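Local coordinates for putative alpha-N-acetylgalactosaminidase (Bacillus halodurans C-125, PDB 3CC1), which probably hydrolyses terminal alpha-linked N-acetylgalactosamine residues from glycans, as a TIM-barrel glycosidase related to alpha-galactosidases, at residues L130-H141 against Y153-S164. Numbering follows the deposited sequence.
Sequences LGSTKTAREIAH and YGVDPTKEGAQS. With SO4 (sulfate ion), chain D.
D156 N donates to I139 O at 2.9 Å and H141 N to G154 O at 2.7 Å, two bonds flanking the A140–V155 non-hydrogen-bonded pair of a short antiparallel beta hairpin at the periphery of the TIM-barrel domain. Past the hairpin, 156-162 makes a type I then a type II beta turn into helix 162-175. G161, the N-cap residue, suits the second turn: its positive phi favours glycine, and a side chain would hit K134, S132 and I139. Branched I139 packs CG2 against the turn, 3.3 Å from E160 O; CG1 sits between backbone N and carbonyl carbon (chi1 69°), which carries CD1 to G161 O and A162 CA. K134 crosses the E160 side chain at about a right angle, with CG against E160 O and NZ 4.0 Å from E160 OE1, beyond a salt bridge. An alanine at K134 is likely to remove part of the packing on E160 O, which I139 CG2 still touches, and leave the E160 carboxylate without this positive charge. In an Asx turn, D156 OD1 accepts from T158 N and T158 OG1 on one face of its carboxylate. G161 N donates to O2 of a sulfate, probably from the crystallisation liquor, and S164 OG to its O4 at 2.6 Å.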
ATOM      1  N   LEU A 130     -25.994 -35.975  22.397  1.00 26.21           N
ATOM      2  CA  LEU A 130     -27.285 -35.933  23.076  1.00 27.72           C
ATOM      3  C   LEU A 130     -28.412 -35.657  22.089  1.00 29.41           C
ATOM      4  O   LEU A 130     -28.338 -34.744  21.288  1.00 30.95           O
ATOM      5  CB  LEU A 130     -27.253 -34.860  24.166  1.00 27.36           C
ATOM      6  CG  LEU A 130     -28.396 -34.762  25.150  1.00 28.05           C
ATOM      7  CD1 LEU A 130     -28.580 -36.090  25.950  1.00 25.55           C
ATOM      8  CD2 LEU A 130     -28.114 -33.572  26.062  1.00 28.58           C
ATOM      9  N   GLY A 131     -29.452 -36.473  22.125  1.00 31.81           N
ATOM     10  CA  GLY A 131     -30.595 -36.258  21.237  1.00 32.52           C
ATOM     11  C   GLY A 131     -30.334 -36.753  19.837  1.00 33.32           C
ATOM     12  O   GLY A 131     -31.034 -36.396  18.858  1.00 35.29           O
ATOM     13  N   SER A 132     -29.324 -37.586  19.715  1.00 32.30           N
ATOM     14  CA  SER A 132     -28.972 -38.105  18.416  1.00 31.64           C
ATOM     15  C   SER A 132     -28.848 -39.602  18.523  1.00 30.44           C
ATOM     16  O   SER A 132     -29.052 -40.165  19.573  1.00 30.88           O
ATOM     17  CB  SER A 132     -27.629 -37.509  17.978  1.00 31.68           C
ATOM     18  OG  SER A 132     -27.255 -37.985  16.718  1.00 31.58           O
ATOM     19  N   THR A 133     -28.450 -40.231  17.440  1.00 29.07           N
ATOM     20  CA  THR A 133     -28.077 -41.616  17.481  1.00 28.65           C
ATOM     21  C   THR A 133     -26.596 -41.759  17.144  1.00 27.56           C
ATOM     22  O   THR A 133     -26.114 -42.830  16.805  1.00 27.92           O
ATOM     23  CB  THR A 133     -28.944 -42.430  16.496  1.00 28.78           C
ATOM     24  OG1 THR A 133     -28.661 -42.019  15.150  1.00 30.67           O
ATOM     25  CG2 THR A 133     -30.446 -42.209  16.805  1.00 29.66           C
ATOM     26  N   LYS A 134     -25.857 -40.672  17.250  1.00 26.66           N
ATOM     27  CA  LYS A 134     -24.481 -40.687  16.772  1.00 25.91           C
ATOM     28  C   LYS A 134     -23.516 -40.325  17.879  1.00 24.87           C
ATOM     29  O   LYS A 134     -23.911 -39.895  18.935  1.00 24.27           O
ATOM     30  CB  LYS A 134     -24.340 -39.701  15.591  1.00 26.03           C
ATOM     31  CG  LYS A 134     -25.338 -39.986  14.452  1.00 28.49           C
ATOM     32  CD  LYS A 134     -25.006 -41.272  13.736  1.00 29.73           C
ATOM     33  CE  LYS A 134     -25.989 -41.548  12.619  1.00 33.30           C
ATOM     34  NZ  LYS A 134     -25.699 -42.867  12.007  1.00 34.19           N
ATOM     35  N   THR A 135     -22.237 -40.494  17.594  1.00 24.84           N
ATOM     36  CA  THR A 135     -21.173 -40.130  18.502  1.00 24.68           C
ATOM     37  C   THR A 135     -20.249 -39.078  17.912  1.00 24.34           C
ATOM     38  O   THR A 135     -20.296 -38.781  16.725  1.00 23.45           O
ATOM     39  CB  THR A 135     -20.278 -41.313  18.794  1.00 25.33           C
ATOM     40  OG1 THR A 135     -19.627 -41.724  17.572  1.00 26.41           O
ATOM     41  CG2 THR A 135     -21.067 -42.473  19.380  1.00 26.85           C
ATOM     42  N   ALA A 136     -19.363 -38.568  18.761  1.00 23.21           N
ATOM     43  CA  ALA A 136     -18.461 -37.506  18.380  1.00 23.64           C
ATOM     44  C   ALA A 136     -17.646 -37.882  17.163  1.00 23.14           C
ATOM     45  O   ALA A 136     -17.432 -37.062  16.275  1.00 23.36           O
ATOM     46  CB  ALA A 136     -17.524 -37.104  19.553  1.00 22.32           C
ATOM     47  N   ARG A 137     -17.183 -39.115  17.109  1.00 24.03           N
ATOM     48  CA  ARG A 137     -16.355 -39.542  15.988  1.00 25.23           C
ATOM     49  C   ARG A 137     -17.122 -39.546  14.692  1.00 25.78           C
ATOM     50  O   ARG A 137     -16.532 -39.427  13.619  1.00 27.45           O
ATOM     51  CB  ARG A 137     -15.759 -40.919  16.220  1.00 25.43           C
ATOM     52  CG  ARG A 137     -14.767 -40.917  17.349  1.00 28.89           C
ATOM     53  CD  ARG A 137     -14.144 -42.287  17.563  1.00 32.27           C
ATOM     54  NE  ARG A 137     -13.191 -42.196  18.660  1.00 35.71           N
ATOM     55  CZ  ARG A 137     -12.363 -43.164  19.002  1.00 39.72           C
ATOM     56  NH1 ARG A 137     -12.373 -44.303  18.325  1.00 40.86           N
ATOM     57  NH2 ARG A 137     -11.517 -42.992  20.004  1.00 40.54           N
ATOM     58  N   GLU A 138     -18.433 -39.684  14.785  1.00 24.90           N
ATOM     59  CA  GLU A 138     -19.262 -39.792  13.590  1.00 24.92           C
ATOM     60  C   GLU A 138     -19.662 -38.445  13.017  1.00 24.44           C
ATOM     61  O   GLU A 138     -20.196 -38.381  11.920  1.00 24.18           O
ATOM     62  CB  GLU A 138     -20.508 -40.615  13.885  1.00 24.56           C
ATOM     63  CG  GLU A 138     -20.156 -42.036  14.217  1.00 25.15           C
ATOM     64  CD  GLU A 138     -21.361 -42.893  14.630  1.00 27.55           C
ATOM     65  OE1 GLU A 138     -22.148 -42.507  15.509  1.00 27.38           O
ATOM     66  OE2 GLU A 138     -21.501 -43.985  14.060  1.00 32.40           O
ATOM     67  N   ILE A 139     -19.405 -37.384  13.774  1.00 24.29           N
ATOM     68  CA  ILE A 139     -19.785 -36.045  13.362  1.00 24.15           C
ATOM     69  C   ILE A 139     -18.594 -35.099  13.235  1.00 24.71           C
ATOM     70  O   ILE A 139     -18.745 -34.050  12.646  1.00 26.57           O
ATOM     71  CB  ILE A 139     -20.906 -35.415  14.252  1.00 23.95           C
ATOM     72  CG1 ILE A 139     -20.407 -35.092  15.674  1.00 24.66           C
ATOM     73  CG2 ILE A 139     -22.143 -36.320  14.275  1.00 23.36           C
ATOM     74  CD1 ILE A 139     -21.280 -33.968  16.448  1.00 25.17           C
ATOM     75  N   ALA A 140     -17.424 -35.463  13.760  1.00 24.85           N
ATOM     76  CA  ALA A 140     -16.259 -34.582  13.739  1.00 26.08           C
ATOM     77  C   ALA A 140     -15.614 -34.572  12.367  1.00 27.11           C
ATOM     78  O   ALA A 140     -15.678 -35.523  11.585  1.00 29.20           O
ATOM     79  CB  ALA A 140     -15.206 -34.961  14.822  1.00 24.63           C
ATOM     80  N   HIS A 141     -15.035 -33.441  12.064  1.00 28.09           N
ATOM     81  CA  HIS A 141     -14.275 -33.257  10.856  1.00 28.70           C
ATOM     82  C   HIS A 141     -12.840 -33.025  11.312  1.00 27.78           C
ATOM     83  O   HIS A 141     -12.458 -31.909  11.575  1.00 26.09           O
ATOM     84  CB  HIS A 141     -14.819 -32.030  10.153  1.00 29.85           C
ATOM     85  CG  HIS A 141     -14.451 -31.959   8.713  1.00 36.70           C
ATOM     86  ND1 HIS A 141     -14.653 -30.825   7.953  1.00 42.68           N
ATOM     87  CD2 HIS A 141     -13.868 -32.875   7.898  1.00 41.34           C
ATOM     88  CE1 HIS A 141     -14.205 -31.048   6.725  1.00 45.66           C
ATOM     89  NE2 HIS A 141     -13.721 -32.282   6.665  1.00 45.41           N
ATOM     90  N   TYR A 153     -12.046 -29.985  17.283  1.00 21.81           N
ATOM     91  CA  TYR A 153     -12.131 -30.278  15.853  1.00 22.63           C
ATOM     92  C   TYR A 153     -13.416 -29.607  15.362  1.00 23.44           C
ATOM     93  O   TYR A 153     -14.346 -29.370  16.134  1.00 23.05           O
ATOM     94  CB  TYR A 153     -12.250 -31.777  15.575  1.00 22.70           C
ATOM     95  CG  TYR A 153     -10.988 -32.573  15.842  1.00 25.13           C
ATOM     96  CD1 TYR A 153      -9.813 -32.288  15.172  1.00 24.07           C
ATOM     97  CD2 TYR A 153     -10.991 -33.637  16.739  1.00 25.26           C
ATOM     98  CE1 TYR A 153      -8.672 -33.049  15.395  1.00 27.85           C
ATOM     99  CE2 TYR A 153      -9.863 -34.393  16.971  1.00 26.26           C
ATOM    100  CZ  TYR A 153      -8.713 -34.100  16.298  1.00 28.16           C
ATOM    101  OH  TYR A 153      -7.577 -34.834  16.550  1.00 29.14           O
ATOM    102  N   GLY A 154     -13.432 -29.276  14.080  1.00 23.43           N
ATOM    103  CA  GLY A 154     -14.648 -28.917  13.409  1.00 23.47           C
ATOM    104  C   GLY A 154     -15.713 -29.989  13.464  1.00 23.88           C
ATOM    105  O   GLY A 154     -15.436 -31.181  13.517  1.00 24.27           O
ATOM    106  N   VAL A 155     -16.951 -29.524  13.447  1.00 24.50           N
ATOM    107  CA  VAL A 155     -18.103 -30.370  13.257  1.00 24.61           C
ATOM    108  C   VAL A 155     -18.433 -30.358  11.762  1.00 25.21           C
ATOM    109  O   VAL A 155     -18.497 -29.301  11.119  1.00 25.60           O
ATOM    110  CB  VAL A 155     -19.292 -29.891  14.101  1.00 24.60           C
ATOM    111  CG1 VAL A 155     -20.567 -30.648  13.737  1.00 23.50           C
ATOM    112  CG2 VAL A 155     -18.985 -30.046  15.595  1.00 23.47           C
ATOM    113  N   ASP A 156     -18.611 -31.541  11.210  1.00 25.90           N
ATOM    114  CA  ASP A 156     -18.898 -31.715   9.799  1.00 26.41           C
ATOM    115  C   ASP A 156     -20.401 -31.551   9.510  1.00 27.17           C
ATOM    116  O   ASP A 156     -21.210 -32.410   9.845  1.00 25.93           O
ATOM    117  CB  ASP A 156     -18.429 -33.092   9.380  1.00 26.78           C
ATOM    118  CG  ASP A 156     -18.578 -33.351   7.896  1.00 28.55           C
ATOM    119  OD1 ASP A 156     -19.337 -32.648   7.169  1.00 28.60           O
ATOM    120  OD2 ASP A 156     -17.918 -34.314   7.470  1.00 32.10           O
ATOM    121  N   PRO A 157     -20.768 -30.449   8.853  1.00 28.25           N
ATOM    122  CA  PRO A 157     -22.172 -30.141   8.672  1.00 29.41           C
ATOM    123  C   PRO A 157     -22.861 -31.076   7.702  1.00 29.46           C
ATOM    124  O   PRO A 157     -24.072 -30.974   7.546  1.00 30.18           O
ATOM    125  CB  PRO A 157     -22.164 -28.718   8.111  1.00 29.98           C
ATOM    126  CG  PRO A 157     -20.788 -28.459   7.677  1.00 30.57           C
ATOM    127  CD  PRO A 157     -19.892 -29.345   8.440  1.00 29.21           C
ATOM    128  N   THR A 158     -22.113 -31.986   7.078  1.00 29.23           N
ATOM    129  CA  THR A 158     -22.729 -32.923   6.135  1.00 29.37           C
ATOM    130  C   THR A 158     -23.196 -34.169   6.857  1.00 29.32           C
ATOM    131  O   THR A 158     -23.814 -35.007   6.254  1.00 28.67           O
ATOM    132  CB  THR A 158     -21.797 -33.361   4.982  1.00 29.39           C
ATOM    133  OG1 THR A 158     -20.724 -34.168   5.489  1.00 29.85           O
ATOM    134  CG2 THR A 158     -21.221 -32.145   4.224  1.00 29.86           C
ATOM    135  N   LYS A 159     -22.932 -34.256   8.161  1.00 28.79           N
ATOM    136  CA  LYS A 159     -23.172 -35.482   8.912  1.00 28.63           C
ATOM    137  C   LYS A 159     -24.415 -35.451   9.757  1.00 28.20           C
ATOM    138  O   LYS A 159     -24.732 -34.475  10.419  1.00 28.01           O
ATOM    139  CB  LYS A 159     -22.015 -35.793   9.835  1.00 28.89           C
ATOM    140  CG  LYS A 159     -20.731 -36.047   9.143  1.00 30.39           C
ATOM    141  CD  LYS A 159     -20.759 -37.324   8.374  1.00 33.44           C
ATOM    142  CE  LYS A 159     -19.359 -37.696   8.007  1.00 36.52           C
ATOM    143  NZ  LYS A 159     -19.322 -38.606   6.834  1.00 41.16           N
ATOM    144  N   GLU A 160     -25.108 -36.574   9.746  1.00 27.60           N
ATOM    145  CA  GLU A 160     -26.201 -36.781  10.655  1.00 27.54           C
ATOM    146  C   GLU A 160     -25.673 -36.728  12.058  1.00 25.90           C
ATOM    147  O   GLU A 160     -24.650 -37.368  12.383  1.00 25.12           O
ATOM    148  CB  GLU A 160     -26.901 -38.123  10.393  1.00 28.15           C
ATOM    149  CG  GLU A 160     -27.912 -38.449  11.429  1.00 30.57           C
ATOM    150  CD  GLU A 160     -28.787 -39.644  11.036  1.00 36.62           C
ATOM    151  OE1 GLU A 160     -28.381 -40.486  10.193  1.00 37.48           O
ATOM    152  OE2 GLU A 160     -29.902 -39.729  11.593  1.00 42.12           O
ATOM    153  N   GLY A 161     -26.356 -35.922  12.866  1.00 25.38           N
ATOM    154  CA  GLY A 161     -26.004 -35.716  14.282  1.00 24.76           C
ATOM    155  C   GLY A 161     -25.249 -34.441  14.587  1.00 25.36           C
ATOM    156  O   GLY A 161     -25.078 -34.070  15.756  1.00 24.91           O
ATOM    157  N   ALA A 162     -24.790 -33.753  13.537  1.00 25.07           N
ATOM    158  CA  ALA A 162     -24.015 -32.524  13.701  1.00 24.11           C
ATOM    159  C   ALA A 162     -24.878 -31.398  14.293  1.00 24.30           C
ATOM    160  O   ALA A 162     -24.452 -30.670  15.229  1.00 23.00           O
ATOM    161  CB  ALA A 162     -23.399 -32.091  12.347  1.00 23.95           C
ATOM    162  N   GLN A 163     -26.079 -31.232  13.740  1.00 23.60           N
ATOM    163  CA  GLN A 163     -26.994 -30.197  14.198  1.00 23.34           C
ATOM    164  C   GLN A 163     -27.398 -30.505  15.638  1.00 23.36           C
ATOM    165  O   GLN A 163     -27.547 -29.610  16.470  1.00 23.23           O
ATOM    166  CB  GLN A 163     -28.247 -30.123  13.307  1.00 24.50           C
ATOM    167  CG  GLN A 163     -29.200 -29.024  13.749  1.00 25.03           C
ATOM    168  CD  GLN A 163     -28.597 -27.656  13.587  1.00 25.62           C
ATOM    169  OE1 GLN A 163     -28.291 -27.240  12.462  1.00 27.44           O
ATOM    170  NE2 GLN A 163     -28.426 -26.936  14.692  1.00 26.02           N
ATOM    171  N   SER A 164     -27.543 -31.792  15.934  1.00 23.36           N
ATOM    172  CA  SER A 164     -27.941 -32.231  17.280  1.00 23.36           C
ATOM    173  C   SER A 164     -26.908 -31.828  18.313  1.00 22.54           C
ATOM    174  O   SER A 164     -27.246 -31.380  19.420  1.00 22.28           O
ATOM    175  CB  SER A 164     -28.152 -33.744  17.347  1.00 23.96           C
ATOM    176  OG  SER A 164     -29.292 -34.124  16.603  1.00 25.73           O
TER
HETATM  177  S   SO4 D 434     -29.429 -34.081  13.009  1.00 39.38           S
HETATM  178  O1  SO4 D 434     -30.303 -32.945  12.732  1.00 37.90           O
HETATM  179  O2  SO4 D 434     -28.602 -34.481  11.880  1.00 37.95           O
HETATM  180  O3  SO4 D 434     -30.233 -35.231  13.357  1.00 42.25           O
HETATM  181  O4  SO4 D 434     -28.562 -33.811  14.161  1.00 40.22           O
HETATM  182  O   HOH W   1     -29.534 -32.307  20.930  1.00 32.60           O
HETATM  183  O   HOH W   2     -29.700 -37.019  14.972  1.00 40.43           O
HETATM  184  O   HOH W   3     -29.642 -39.476  14.394  1.00 49.09           O
HETATM  185  O   HOH W   4     -22.870 -38.997  11.481  1.00 30.50           O
HETATM  186  O   HOH W   5     -15.997 -35.740   8.628  1.00 44.22           O
HETATM  187  O   HOH W   6     -16.012 -28.392   9.971  1.00 35.77           O